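Local coordinates for protein pseudoazurin (Methylobacterium extorquens, PDB 1PMY) that binds a single copper ion and probably serves as a periplasmic electron carrier of the blue copper protein family, at residues A[87-92]-A[117-122]. Residues are numbered along the deposited sequence; the frame is centred on the assembly and turned at random.
Sequences VALVVV and PLFAQI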
loop_
_atom_site.group_PDB
_atom_site.type_symbol
_atom_site.label_atom_id
_atom_site.label_comp_id
_atom_site.label_asym_id
_atom_site.label_seq_id
_atom_site.Cartn_x
_atom_site.Cartn_y
_atom_site.Cartn_z
ATOM N N VAL A 87 -5.983 1.270 2.523
ATOM C CA VAL A 87 -4.839 1.651 1.707
ATOM C C VAL A 87 -3.524 1.516 2.459
ATOM O O VAL A 87 -3.542 1.604 3.703
ATOM C CB VAL A 87 -5.047 3.108 1.128
ATOM C CG1 VAL A 87 -6.194 3.113 0.129
ATOM C CG2 VAL A 87 -5.303 4.099 2.276
ATOM N N ALA A 88 -2.454 1.392 1.771
ATOM C CA ALA A 88 -1.117 1.332 2.330
ATOM C C ALA A 88 -0.167 2.090 1.335
ATOM O O ALA A 88 -0.399 2.132 0.118
ATOM C CB ALA A 88 -0.653 -0.125 2.381
ATOM N N LEU A 89 0.922 2.483 1.970
ATOM C CA LEU A 89 1.988 3.196 1.201
ATOM C C LEU A 89 3.320 2.462 1.418
ATOM O O LEU A 89 3.655 2.167 2.611
ATOM C CB LEU A 89 1.927 4.635 1.685
ATOM C CG LEU A 89 2.794 5.636 1.003
ATOM C CD1 LEU A 89 2.188 5.909 -0.388
ATOM C CD2 LEU A 89 2.681 6.958 1.825
ATOM N N VAL A 90 3.965 2.192 0.331
ATOM C CA VAL A 90 5.253 1.484 0.248
ATOM C C VAL A 90 6.325 2.403 -0.309
ATOM O O VAL A 90 6.136 2.903 -1.432
ATOM C CB VAL A 90 5.171 0.133 -0.526
ATOM C CG1 VAL A 90 6.491 -0.585 -0.580
ATOM C CG2 VAL A 90 4.038 -0.694 0.097
ATOM N N VAL A 91 7.417 2.549 0.434
ATOM C CA VAL A 91 8.550 3.393 -0.039
ATOM C C VAL A 91 9.729 2.449 -0.187
ATOM O O VAL A 91 10.092 1.684 0.674
ATOM C CB VAL A 91 8.812 4.660 0.713
ATOM C CG1 VAL A 91 7.420 5.447 0.836
ATOM C CG2 VAL A 91 9.116 4.501 2.192
ATOM N N VAL A 92 10.271 2.480 -1.416
ATOM C CA VAL A 92 11.359 1.591 -1.789
ATOM C C VAL A 92 12.614 2.426 -2.044
ATOM O O VAL A 92 12.573 3.200 -3.036
ATOM C CB VAL A 92 10.986 0.727 -3.026
ATOM C CG1 VAL A 92 12.129 -0.240 -3.429
ATOM C CG2 VAL A 92 9.730 -0.080 -2.762
ATOM N N PRO A 117 -1.189 11.458 6.946
ATOM C CA PRO A 117 -0.146 11.240 7.943
ATOM C C PRO A 117 0.934 10.295 7.458
ATOM O O PRO A 117 2.078 10.529 7.913
ATOM C CB PRO A 117 -0.837 10.863 9.200
ATOM C CG PRO A 117 -2.285 10.838 8.881
ATOM C CD PRO A 117 -2.470 10.907 7.374
ATOM N N LEU A 118 0.601 9.447 6.508
ATOM C CA LEU A 118 1.606 8.521 5.958
ATOM C C LEU A 118 2.537 9.345 5.069
ATOM O O LEU A 118 3.766 9.249 5.192
ATOM C CB LEU A 118 0.996 7.314 5.278
ATOM C CG LEU A 118 0.049 6.432 6.069
ATOM C CD1 LEU A 118 -0.684 5.360 5.329
ATOM C CD2 LEU A 118 0.558 6.032 7.430
ATOM N N PHE A 119 1.921 10.213 4.242
ATOM C CA PHE A 119 2.780 11.028 3.376
ATOM C C PHE A 119 3.697 11.874 4.263
ATOM O O PHE A 119 4.895 12.121 3.912
ATOM C CB PHE A 119 1.990 11.836 2.333
ATOM C CG PHE A 119 1.742 11.066 1.064
ATOM C CD1 PHE A 119 2.772 10.724 0.191
ATOM C CD2 PHE A 119 0.447 10.628 0.778
ATOM C CE1 PHE A 119 2.510 10.014 -0.994
ATOM C CE2 PHE A 119 0.176 9.885 -0.352
ATOM C CZ PHE A 119 1.210 9.591 -1.250
ATOM N N ALA A 120 3.068 12.404 5.314
ATOM C CA ALA A 120 3.798 13.304 6.237
ATOM C C ALA A 120 5.045 12.664 6.794
ATOM O O ALA A 120 6.074 13.349 7.022
ATOM C CB ALA A 120 2.845 13.688 7.385
ATOM N N GLN A 121 4.983 11.397 7.068
ATOM C CA GLN A 121 6.015 10.540 7.608
ATOM C C GLN A 121 7.058 10.089 6.625
ATOM O O GLN A 121 7.980 9.366 7.018
ATOM C CB GLN A 121 5.345 9.315 8.311
ATOM C CG GLN A 121 4.635 9.791 9.564
ATOM C CD GLN A 121 3.866 8.720 10.278
ATOM O OE1 GLN A 121 2.643 8.750 10.497
ATOM N NE2 GLN A 121 4.607 7.711 10.763
ATOM N N ILE A 122 7.019 10.450 5.395
ATOM C CA ILE A 122 7.902 10.164 4.284
ATOM C C ILE A 122 8.651 11.429 3.868
ATOM O O ILE A 122 9.705 11.391 3.209
ATOM C CB ILE A 122 7.102 9.471 3.143
ATOM C CG1 ILE A 122 7.172 7.946 3.267
ATOM C CG2 ILE A 122 7.410 9.914 1.710
ATOM C CD1 ILE A 122 7.453 7.290 4.599
#
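L89 and V91, alternate residues of strand 87-92, point toward the last turn of helix 109-120 and the residues after it, the backbones nearest at L89 and L118, whose CA atoms are 7.2 Å apart. L89 is long enough to bridge that space: with CG anti to the backbone N (chi1 -174°), both methyls reach F119, and CD2 also meets L118 CB at 3.9 Å. The flat F119 ring suits its place because CD2 can rest over its centre, 4.0 Å from the centroid, a CH-pi contact. CD1 lies above the same face, displaced toward CZ. M48 is a further neighbour of F119. Cut back to alanine, L89 would lose both methyls, which is likely to open a gap under the F119 face and beside L118. Further along, the beta-branch of V91 suits an extended strand and turns two methyls to I122: CG1 meets I122 CG1 at a tight 3.5 Å, and CG2 lies 4.0 Å from I122 CD1. Between the two segments the contact is all hydrocarbon, while Q121 O takes a hydrogen bond from R24 of the adjoining strand 17-25. Such packing is characteristic of pseudoazurins, whose C-terminal helical extension lies against the cupredoxin beta-sandwich.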